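Local coordinates for protein nitrite oxidoreductase subunit B (Kuenenia stuttgartiensis, PDB 7B04) that serves as the iron-sulfur subunit of an anammox nitrite oxidoreductase, probably passing electrons released from nitrite along its clusters toward a heme b, at residues I236-R241 with M254-M259; D250-E255 with T348-Y353; H24-V29 with R267-L272. All blocks are in the same frame, centred on the assembly; numbering follows the deposited sequence.

Contact 1: I236-R241 with M254-M259; sequences IACYPR and METRCM. With SF4 (iron/sulfur cluster), chain Y.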
loop_
_atom_site.group_PDB
_atom_site.type_symbol
_atom_site.label_atom_id
_atom_site.label_comp_id
_atom_site.label_asym_id
_atom_site.label_seq_id
_atom_site.Cartn_x
_atom_site.Cartn_y
_atom_site.Cartn_z
ATOM N N ILE A 236 4.848 -22.089 8.115
ATOM C CA ILE A 236 4.256 -23.225 8.808
ATOM C C ILE A 236 2.846 -23.524 8.312
ATOM O O ILE A 236 2.154 -24.365 8.896
ATOM C CB ILE A 236 4.250 -22.986 10.324
ATOM C CG1 ILE A 236 3.323 -21.815 10.651
ATOM C CG2 ILE A 236 5.656 -22.703 10.825
ATOM C CD1 ILE A 236 2.993 -21.681 12.108
ATOM N N ALA A 237 2.404 -22.854 7.248
ATOM C CA ALA A 237 1.045 -22.962 6.720
ATOM C C ALA A 237 -0.010 -22.648 7.776
ATOM O O ALA A 237 -1.162 -23.075 7.644
ATOM C CB ALA A 237 0.782 -24.347 6.115
ATOM N N CYS A 238 0.373 -21.887 8.803
ATOM C CA CYS A 238 -0.485 -21.568 9.945
ATOM C C CYS A 238 -1.260 -22.800 10.397
ATOM O O CYS A 238 -2.490 -22.805 10.467
ATOM C CB CYS A 238 -1.432 -20.415 9.630
ATOM S SG CYS A 238 -0.624 -18.933 8.988
ATOM N N TYR A 239 -0.516 -23.860 10.710
ATOM C CA TYR A 239 -1.156 -25.135 11.006
ATOM C C TYR A 239 -2.096 -25.091 12.211
ATOM O O TYR A 239 -3.047 -25.891 12.224
ATOM C CB TYR A 239 -0.094 -26.238 11.160
ATOM C CG TYR A 239 0.883 -26.076 12.299
ATOM C CD1 TYR A 239 2.042 -25.326 12.145
ATOM C CD2 TYR A 239 0.665 -26.699 13.520
ATOM C CE1 TYR A 239 2.945 -25.185 13.182
ATOM C CE2 TYR A 239 1.561 -26.563 14.563
ATOM C CZ TYR A 239 2.700 -25.807 14.387
ATOM O OH TYR A 239 3.596 -25.669 15.420
ATOM N N PRO A 240 -1.921 -24.226 13.220
ATOM C CA PRO A 240 -2.971 -24.127 14.247
ATOM C C PRO A 240 -4.306 -23.658 13.693
ATOM O O PRO A 240 -5.355 -24.060 14.211
ATOM C CB PRO A 240 -2.391 -23.122 15.255
ATOM C CG PRO A 240 -1.286 -22.430 14.529
ATOM C CD PRO A 240 -0.722 -23.473 13.631
ATOM N N ARG A 241 -4.307 -22.818 12.655
ATOM C CA ARG A 241 -5.575 -22.395 12.065
ATOM C C ARG A 241 -6.222 -23.528 11.276
ATOM O O ARG A 241 -7.446 -23.697 11.313
ATOM C CB ARG A 241 -5.357 -21.175 11.169
ATOM C CG ARG A 241 -5.238 -19.864 11.926
ATOM C CD ARG A 241 -4.651 -18.768 11.052
ATOM N NE ARG A 241 -5.498 -18.464 9.903
ATOM C CZ ARG A 241 -6.391 -17.480 9.873
ATOM N NH1 ARG A 241 -6.558 -16.701 10.934
ATOM N NH2 ARG A 241 -7.118 -17.276 8.784
ATOM N N MET A 254 -9.657 -23.769 9.331
ATOM C CA MET A 254 -9.709 -22.402 8.836
ATOM C C MET A 254 -8.591 -22.189 7.828
ATOM O O MET A 254 -7.495 -22.738 7.986
ATOM C CB MET A 254 -9.555 -21.413 9.998
ATOM C CG MET A 254 -9.624 -19.940 9.634
ATOM S SD MET A 254 -9.606 -18.931 11.131
ATOM C CE MET A 254 -9.946 -17.303 10.469
ATOM N N GLU A 255 -8.865 -21.403 6.787
ATOM C CA GLU A 255 -7.828 -21.146 5.801
ATOM C C GLU A 255 -6.681 -20.412 6.473
ATOM O O GLU A 255 -6.867 -19.697 7.465
ATOM C CB GLU A 255 -8.373 -20.328 4.628
ATOM C CG GLU A 255 -9.534 -20.978 3.885
ATOM C CD GLU A 255 -9.793 -20.345 2.527
ATOM O OE1 GLU A 255 -9.005 -19.468 2.117
ATOM O OE2 GLU A 255 -10.786 -20.723 1.871
ATOM N N THR A 256 -5.481 -20.590 5.929
ATOM C CA THR A 256 -4.326 -19.983 6.565
ATOM C C THR A 256 -4.434 -18.469 6.524
ATOM O O THR A 256 -5.188 -17.877 5.747
ATOM C CB THR A 256 -3.010 -20.465 5.949
ATOM O OG1 THR A 256 -1.912 -19.962 6.719
ATOM C CG2 THR A 256 -2.854 -19.966 4.573
ATOM N N ARG A 257 -3.652 -17.852 7.401
ATOM C CA ARG A 257 -3.777 -16.424 7.659
ATOM C C ARG A 257 -3.488 -15.581 6.419
ATOM O O ARG A 257 -4.123 -14.542 6.206
ATOM C CB ARG A 257 -2.841 -16.049 8.802
ATOM C CG ARG A 257 -3.059 -14.668 9.223
ATOM C CD ARG A 257 -2.964 -14.436 10.682
ATOM N NE ARG A 257 -2.823 -13.001 10.858
ATOM C CZ ARG A 257 -3.807 -12.136 10.628
ATOM N NH1 ARG A 257 -3.590 -10.839 10.769
ATOM N NH2 ARG A 257 -5.027 -12.560 10.285
ATOM N N CYS A 258 -2.528 -15.998 5.590
ATOM C CA CYS A 258 -2.240 -15.240 4.374
ATOM C C CYS A 258 -3.337 -15.414 3.328
ATOM O O CYS A 258 -3.599 -14.490 2.548
ATOM C CB CYS A 258 -0.878 -15.645 3.804
ATOM S SG CYS A 258 -0.784 -17.350 3.228
ATOM N N MET A 259 -3.984 -16.584 3.284
ATOM C CA MET A 259 -5.059 -16.786 2.316
ATOM C C MET A 259 -6.295 -15.977 2.685
ATOM O O MET A 259 -6.934 -15.378 1.813
ATOM C CB MET A 259 -5.417 -18.266 2.194
ATOM C CG MET A 259 -4.276 -19.174 1.785
ATOM S SD MET A 259 -3.521 -18.933 0.179
ATOM C CE MET A 259 -2.129 -20.048 0.322
HETATM FE FE1 SF4 Y . 2.516 -16.976 6.851
HETATM FE FE2 SF4 Y . 2.876 -19.351 5.542
HETATM FE FE3 SF4 Y . 0.899 -17.635 4.743
HETATM FE FE4 SF4 Y . 0.670 -18.979 7.116
HETATM S S1 SF4 Y . 0.722 -19.888 5.026
HETATM S S2 SF4 Y . 0.247 -16.768 6.751
HETATM S S3 SF4 Y . 2.846 -19.025 7.798
HETATM S S4 SF4 Y . 3.149 -17.256 4.679
#

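Contact 2: D250-E255 with T348-Y353; sequences DGRPME and TQTIVY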
loop_
_atom_site.group_PDB
_atom_site.type_symbol
_atom_site.label_atom_id
_atom_site.label_comp_id
_atom_site.label_asym_id
_atom_site.label_seq_id
_atom_site.Cartn_x
_atom_site.Cartn_y
_atom_site.Cartn_z
ATOM N N ASP A 250 -14.981 -22.000 14.898
ATOM C CA ASP A 250 -15.728 -22.890 15.796
ATOM C C ASP A 250 -15.255 -24.338 15.646
ATOM O O ASP A 250 -16.036 -25.254 15.395
ATOM C CB ASP A 250 -17.237 -22.704 15.513
ATOM C CG ASP A 250 -18.151 -23.674 16.270
ATOM O OD1 ASP A 250 -18.531 -23.357 17.421
ATOM O OD2 ASP A 250 -18.606 -24.660 15.654
ATOM N N GLY A 251 -13.939 -24.531 15.752
ATOM C CA GLY A 251 -13.355 -25.860 15.667
ATOM C C GLY A 251 -13.179 -26.406 14.268
ATOM O O GLY A 251 -12.608 -27.497 14.115
ATOM N N ARG A 252 -13.701 -25.719 13.253
ATOM C CA ARG A 252 -13.555 -26.146 11.872
ATOM C C ARG A 252 -12.199 -25.709 11.323
ATOM O O ARG A 252 -11.642 -24.699 11.762
ATOM C CB ARG A 252 -14.660 -25.560 11.002
ATOM C CG ARG A 252 -16.022 -26.160 11.236
ATOM C CD ARG A 252 -17.075 -25.477 10.391
ATOM N NE ARG A 252 -18.377 -26.097 10.586
ATOM C CZ ARG A 252 -18.839 -27.108 9.861
ATOM N NH1 ARG A 252 -20.035 -27.611 10.121
ATOM N NH2 ARG A 252 -18.108 -27.617 8.877
ATOM N N PRO A 253 -11.639 -26.465 10.380
ATOM C CA PRO A 253 -10.394 -26.030 9.733
ATOM C C PRO A 253 -10.577 -24.684 9.049
ATOM O O PRO A 253 -11.521 -24.476 8.285
ATOM C CB PRO A 253 -10.112 -27.149 8.722
ATOM C CG PRO A 253 -10.789 -28.344 9.302
ATOM C CD PRO A 253 -12.032 -27.822 9.962
ATOM N N MET A 254 -9.657 -23.769 9.331
ATOM C CA MET A 254 -9.709 -22.402 8.836
ATOM C C MET A 254 -8.591 -22.189 7.828
ATOM O O MET A 254 -7.495 -22.738 7.986
ATOM C CB MET A 254 -9.555 -21.413 9.998
ATOM C CG MET A 254 -9.624 -19.940 9.634
ATOM S SD MET A 254 -9.606 -18.931 11.131
ATOM C CE MET A 254 -9.946 -17.303 10.469
ATOM N N GLU A 255 -8.865 -21.403 6.787
ATOM C CA GLU A 255 -7.828 -21.146 5.801
ATOM C C GLU A 255 -6.681 -20.412 6.473
ATOM O O GLU A 255 -6.867 -19.697 7.465
ATOM C CB GLU A 255 -8.373 -20.328 4.628
ATOM C CG GLU A 255 -9.534 -20.978 3.885
ATOM C CD GLU A 255 -9.793 -20.345 2.527
ATOM O OE1 GLU A 255 -9.005 -19.468 2.117
ATOM O OE2 GLU A 255 -10.786 -20.723 1.871
ATOM N N THR A 348 -15.596 -16.777 2.573
ATOM C CA THR A 348 -15.554 -17.132 3.982
ATOM C C THR A 348 -14.113 -17.442 4.359
ATOM O O THR A 348 -13.258 -17.654 3.495
ATOM C CB THR A 348 -16.453 -18.336 4.297
ATOM O OG1 THR A 348 -16.446 -18.586 5.709
ATOM C CG2 THR A 348 -15.959 -19.576 3.565
ATOM N N GLN A 349 -13.851 -17.477 5.663
ATOM C CA GLN A 349 -12.542 -17.882 6.157
ATOM C C GLN A 349 -12.465 -19.368 6.475
ATOM O O GLN A 349 -11.363 -19.885 6.685
ATOM C CB GLN A 349 -12.151 -17.062 7.392
ATOM C CG GLN A 349 -13.289 -16.742 8.336
ATOM C CD GLN A 349 -12.986 -15.547 9.216
ATOM O OE1 GLN A 349 -11.898 -14.974 9.151
ATOM N NE2 GLN A 349 -13.946 -15.165 10.051
ATOM N N THR A 350 -13.599 -20.061 6.522
ATOM C CA THR A 350 -13.603 -21.489 6.799
ATOM C C THR A 350 -13.287 -22.258 5.523
ATOM O O THR A 350 -13.769 -21.914 4.440
ATOM C CB THR A 350 -14.964 -21.921 7.349
ATOM O OG1 THR A 350 -15.282 -21.146 8.512
ATOM C CG2 THR A 350 -14.956 -23.398 7.715
ATOM N N ILE A 351 -12.472 -23.305 5.653
ATOM C CA ILE A 351 -12.101 -24.101 4.490
ATOM C C ILE A 351 -13.319 -24.863 3.989
ATOM O O ILE A 351 -14.064 -25.465 4.774
ATOM C CB ILE A 351 -10.948 -25.057 4.832
ATOM C CG1 ILE A 351 -9.694 -24.272 5.213
ATOM C CG2 ILE A 351 -10.648 -25.976 3.657
ATOM C CD1 ILE A 351 -8.579 -25.132 5.765
ATOM N N VAL A 352 -13.523 -24.842 2.675
ATOM C CA VAL A 352 -14.634 -25.520 2.023
ATOM C C VAL A 352 -14.088 -26.751 1.315
ATOM O O VAL A 352 -13.167 -26.643 0.496
ATOM C CB VAL A 352 -15.363 -24.596 1.033
ATOM C CG1 VAL A 352 -16.309 -25.404 0.178
ATOM C CG2 VAL A 352 -16.106 -23.498 1.775
ATOM N N TYR A 353 -14.654 -27.914 1.628
ATOM C CA TYR A 353 -14.188 -29.174 1.062
ATOM C C TYR A 353 -14.975 -29.624 -0.157
ATOM O O TYR A 353 -14.439 -30.373 -0.980
ATOM C CB TYR A 353 -14.234 -30.278 2.123
ATOM C CG TYR A 353 -13.257 -30.057 3.250
ATOM C CD1 TYR A 353 -12.018 -30.678 3.249
ATOM C CD2 TYR A 353 -13.569 -29.215 4.308
ATOM C CE1 TYR A 353 -11.120 -30.473 4.276
ATOM C CE2 TYR A 353 -12.677 -29.004 5.338
ATOM C CZ TYR A 353 -11.452 -29.636 5.316
ATOM O OH TYR A 353 -10.554 -29.435 6.336
#

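Contact 3: H24-V29 with R267-L272; sequences HQFAAV and RLQGFL. With SF4 (iron/sulfur cluster), chain B.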
loop_
_atom_site.group_PDB
_atom_site.type_symbol
_atom_site.label_atom_id
_atom_site.label_comp_id
_atom_site.label_asym_id
_atom_site.label_seq_id
_atom_site.Cartn_x
_atom_site.Cartn_y
_atom_site.Cartn_z
ATOM N N HIS A 24 -4.408 -36.073 2.346
ATOM C CA HIS A 24 -4.686 -35.049 1.358
ATOM C C HIS A 24 -3.641 -33.954 1.534
ATOM O O HIS A 24 -3.030 -33.822 2.600
ATOM C CB HIS A 24 -6.123 -34.511 1.457
ATOM C CG HIS A 24 -6.520 -34.005 2.829
ATOM N ND1 HIS A 24 -5.754 -33.114 3.560
ATOM C CD2 HIS A 24 -7.603 -34.284 3.598
ATOM C CE1 HIS A 24 -6.347 -32.867 4.713
ATOM N NE2 HIS A 24 -7.467 -33.565 4.759
ATOM N N GLN A 25 -3.400 -33.199 0.465
ATOM C CA GLN A 25 -2.301 -32.241 0.434
ATOM C C GLN A 25 -2.825 -30.818 0.544
ATOM O O GLN A 25 -3.699 -30.409 -0.230
ATOM C CB GLN A 25 -1.484 -32.389 -0.853
ATOM C CG GLN A 25 -0.398 -31.338 -1.016
ATOM C CD GLN A 25 0.744 -31.519 -0.032
ATOM O OE1 GLN A 25 1.184 -32.639 0.228
ATOM N NE2 GLN A 25 1.230 -30.414 0.519
ATOM N N PHE A 26 -2.276 -30.067 1.499
ATOM C CA PHE A 26 -2.547 -28.640 1.615
ATOM C C PHE A 26 -2.210 -27.945 0.306
ATOM O O PHE A 26 -1.062 -27.974 -0.145
ATOM C CB PHE A 26 -1.734 -28.044 2.771
ATOM C CG PHE A 26 -1.794 -26.543 2.861
ATOM C CD1 PHE A 26 -0.858 -25.751 2.213
ATOM C CD2 PHE A 26 -2.782 -25.923 3.600
ATOM C CE1 PHE A 26 -0.916 -24.372 2.298
ATOM C CE2 PHE A 26 -2.836 -24.547 3.689
ATOM C CZ PHE A 26 -1.908 -23.771 3.038
ATOM N N ALA A 27 -3.212 -27.317 -0.300
ATOM C CA ALA A 27 -3.042 -26.723 -1.615
ATOM C C ALA A 27 -3.924 -25.491 -1.726
ATOM O O ALA A 27 -4.869 -25.304 -0.954
ATOM C CB ALA A 27 -3.371 -27.723 -2.730
ATOM N N ALA A 28 -3.598 -24.648 -2.701
ATOM C CA ALA A 28 -4.342 -23.418 -2.923
ATOM C C ALA A 28 -4.235 -23.029 -4.389
ATOM O O ALA A 28 -3.300 -23.420 -5.092
ATOM C CB ALA A 28 -3.835 -22.283 -2.025
ATOM N N VAL A 29 -5.212 -22.246 -4.841
ATOM C CA VAL A 29 -5.269 -21.753 -6.211
ATOM C C VAL A 29 -5.227 -20.234 -6.174
ATOM O O VAL A 29 -6.037 -19.605 -5.484
ATOM C CB VAL A 29 -6.537 -22.245 -6.935
ATOM C CG1 VAL A 29 -6.712 -21.515 -8.257
ATOM C CG2 VAL A 29 -6.475 -23.750 -7.144
ATOM N N ARG A 267 -7.175 -15.967 -4.176
ATOM C CA ARG A 267 -6.657 -17.219 -3.639
ATOM C C ARG A 267 -7.750 -17.963 -2.886
ATOM O O ARG A 267 -8.477 -17.371 -2.081
ATOM C CB ARG A 267 -5.432 -17.000 -2.750
ATOM C CG ARG A 267 -5.606 -15.973 -1.702
ATOM C CD ARG A 267 -4.369 -15.811 -0.842
ATOM N NE ARG A 267 -3.145 -15.507 -1.575
ATOM C CZ ARG A 267 -1.981 -15.257 -0.983
ATOM N NH1 ARG A 267 -0.904 -14.988 -1.707
ATOM N NH2 ARG A 267 -1.895 -15.280 0.341
ATOM N N LEU A 268 -7.857 -19.260 -3.157
ATOM C CA LEU A 268 -8.730 -20.177 -2.433
ATOM C C LEU A 268 -7.867 -21.306 -1.893
ATOM O O LEU A 268 -7.143 -21.954 -2.655
ATOM C CB LEU A 268 -9.832 -20.726 -3.339
ATOM C CG LEU A 268 -10.844 -21.672 -2.689
ATOM C CD1 LEU A 268 -11.857 -20.889 -1.872
ATOM C CD2 LEU A 268 -11.535 -22.526 -3.741
ATOM N N GLN A 269 -7.936 -21.536 -0.585
ATOM C CA GLN A 269 -7.098 -22.525 0.077
ATOM C C GLN A 269 -7.943 -23.697 0.553
ATOM O O GLN A 269 -9.022 -23.504 1.125
ATOM C CB GLN A 269 -6.363 -21.901 1.263
ATOM C CG GLN A 269 -5.277 -22.779 1.844
ATOM C CD GLN A 269 -5.684 -23.405 3.163
ATOM O OE1 GLN A 269 -5.680 -22.747 4.201
ATOM N NE2 GLN A 269 -6.019 -24.690 3.128
ATOM N N GLY A 270 -7.440 -24.906 0.319
ATOM C CA GLY A 270 -8.112 -26.125 0.720
ATOM C C GLY A 270 -7.166 -27.308 0.743
ATOM O O GLY A 270 -6.024 -27.186 1.193
ATOM N N PHE A 271 -7.630 -28.462 0.268
ATOM C CA PHE A 271 -6.788 -29.643 0.171
ATOM C C PHE A 271 -6.997 -30.316 -1.177
ATOM O O PHE A 271 -8.081 -30.247 -1.763
ATOM C CB PHE A 271 -7.082 -30.635 1.302
ATOM C CG PHE A 271 -6.883 -30.060 2.672
ATOM C CD1 PHE A 271 -5.610 -29.911 3.197
ATOM C CD2 PHE A 271 -7.967 -29.660 3.433
ATOM C CE1 PHE A 271 -5.424 -29.380 4.460
ATOM C CE2 PHE A 271 -7.790 -29.130 4.695
ATOM C CZ PHE A 271 -6.517 -28.989 5.210
ATOM N N LEU A 272 -5.944 -30.969 -1.663
ATOM C CA LEU A 272 -6.024 -31.792 -2.868
ATOM C C LEU A 272 -6.572 -33.162 -2.487
ATOM O O LEU A 272 -5.853 -34.007 -1.948
ATOM C CB LEU A 272 -4.659 -31.907 -3.535
ATOM C CG LEU A 272 -4.395 -30.922 -4.675
ATOM C CD1 LEU A 272 -2.973 -31.066 -5.195
ATOM C CD2 LEU A 272 -5.402 -31.126 -5.794
HETATM FE FE1 SF4 B . -3.262 -8.517 -2.642
HETATM FE FE2 SF4 B . -1.754 -10.640 -1.795
HETATM FE FE3 SF4 B . -2.324 -10.338 -4.457
HETATM FE FE4 SF4 B . -4.304 -11.047 -2.704
HETATM S S1 SF4 B . -2.450 -12.262 -3.239
HETATM S S2 SF4 B . -4.431 -9.474 -4.351
HETATM S S3 SF4 B . -3.679 -9.866 -0.853
HETATM S S4 SF4 B . -1.081 -8.937 -3.154
#

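Contact 1: I236-R241 with M254-M259
The guanidinium of Arg-241 is sandwiched between Met-254 and Arg-257. SD of Met-254 lies over one face, 3.7 Å from Arg-241 CZ, and CA of Arg-257 covers the opposite face, both offset toward the rim. Met-254 reaches this place with an extended chain, its CG anti to the backbone N (chi1 -179°). The guanidinium edge turns to the backbone: NH2 of Arg-241 donates to Glu-255 O at 2.8 Å, and NE adds a weak bond to the same oxygen. Beside this grip, Met-254 N donates to Arg-241 O at 3.0 Å. Together these bonds fasten the short helix begun by Cys-238, its N-cap, to the loop that leads into helix 257-260. Both segments belong to a ferredoxin-type cluster site. Cys-238 SG binds FE4 and Cys-258 SG binds FE3, each at 2.3 Å, and Cys-235 and Cys-45 are the other cysteines of this [4Fe-4S] cluster. Arg-257 N also points at Cys-238 SG, a bond whose geometry is less sure because the sulfur sits too close to a neighbour in the model. CG2 of Thr-256 lies against the cluster, 3.6 Å from S1. The two guanidinium planes of Arg-241 and Arg-257 are inclined by 56°, and both groups form salt bridges with Glu-90 of the neighbouring subunit A, so this carboxylate probably offsets their like charges. Arg-257 is held further by Thr-48 and by Val-89 O of subunit A, while the carboxylate of Glu-255 forms a salt bridge with Arg-346.

Contact 2: D250-E255 with T348-Y353
Gln-349 meets the loop 250-255 through its backbone: its O accepts from Glu-255 N at 2.9 Å. The same oxygen lies 3.4 Å from Met-254 CG, and the aliphatic part of the Gln-349 side chain packs on the methyl end of Met-254. Thr-350 faces Met-254 in a single beta bridge. With CG2 anti to the backbone N, Thr-350 places this methyl 3.9 Å from Arg-252 CB and close to Pro-253 O. Ile-351 supplies the second bridging bond, its N donating to Pro-253 O at 3.0 Å. Its side chain lies against the peptide between Met-254 and Glu-255: Ile-351 CG1 is 3.4 Å from Glu-255 N, and CD1 touches both Met-254 O and Pro-253 CB. An alanine here would keep the backbone bond but is likely to open a gap beside the Met-254/Glu-255 peptide and strip Pro-253 CB of an apolar neighbour. Tyr-353 closes the row: its side chain and that of Pro-253 cross at about a right angle, with Pro-253 CG at the edge of the tyrosine ring, near its plane, 3.2 Å from Tyr-353 OH. The contact thus ties the approach to helix 257-260 to the lead-in of strand 354-358. Arg-252 forms a salt bridge with Asp-386, Glu-255 and Ile-351 pack on strand 267-272, and Arg-252 and Val-352 rest on strand 389-394.

Contact 3: H24-V29 with R267-L272
His-24 and Phe-271 form an oblique aromatic pair, their rings inclined by 33° and their centroids 4.0 Å apart. CE1 of His-24 sits over the centre of the Phe-271 ring, while Phe-271 CB lies over the imidazole face in a CH-pi contact, 3.9 Å from its centroid. Phe-271 projects from the sheet face it shares with Phe-26, Ala-28 and Gln-269; with CG beside the backbone N (chi1 -59°), its ring lies against the imidazole of His-24. CE1 of Phe-271 also comes to the edge of the Phe-26 ring, 4.3 Å from Phe-26 CB. The Phe-26 ring in turn lies beside the Gln-269 side chain, their exact spacing being doubtful in the model. The Gln-269 amide is held at both ends: OE1 accepts from Thr-256 N, and NE2 donates to Gly-270 O, which Ala-27 N reaches from the opposite face of the carbonyl plane at 3.2 Å. The backbones form an antiparallel pair, with Gly-270 N returning a bond to Ala-27 O at 2.9 Å and further bonds joining Leu-272 to Gln-25 and Val-29 to Leu-268. On the other face, Ala-27 CB packs on Leu-272 CG at 3.9 Å. Arg-267 leads off toward a second [4Fe-4S] cluster, NH1 3.5 Å from S1, and makes a cation-pi contact with Phe-30. Helix 279-286 packs on Val-29 and Leu-272, helices 239-242 and 257-260 lie against the Phe-26 and Gln-269 face, and strand 303-306 continues the sheet beyond strand 25-31.

How the contacts relate
The three contacts lie close together, their centres 10 to 12 Å apart. Contacts 1 and 2 overlap at Met-254 and Glu-255, so one loop serves the cluster site at one end and the segment 348-353 at the other. Contact 3 pairs strand 25-31 with strand 267-272, which follows helix 257-260 of contact 1; both segments of contact 1 fall between those strands in sequence, whereas the segments of contacts 2 and 3 alternate. Gln-269 and Arg-267 touch contact 1, and Phe-271 meets Tyr-353 of contact 2. Sequence-distant parts thereby gather around two of the protein's [4Fe-4S] clusters, as expected of a subunit that probably relays electrons.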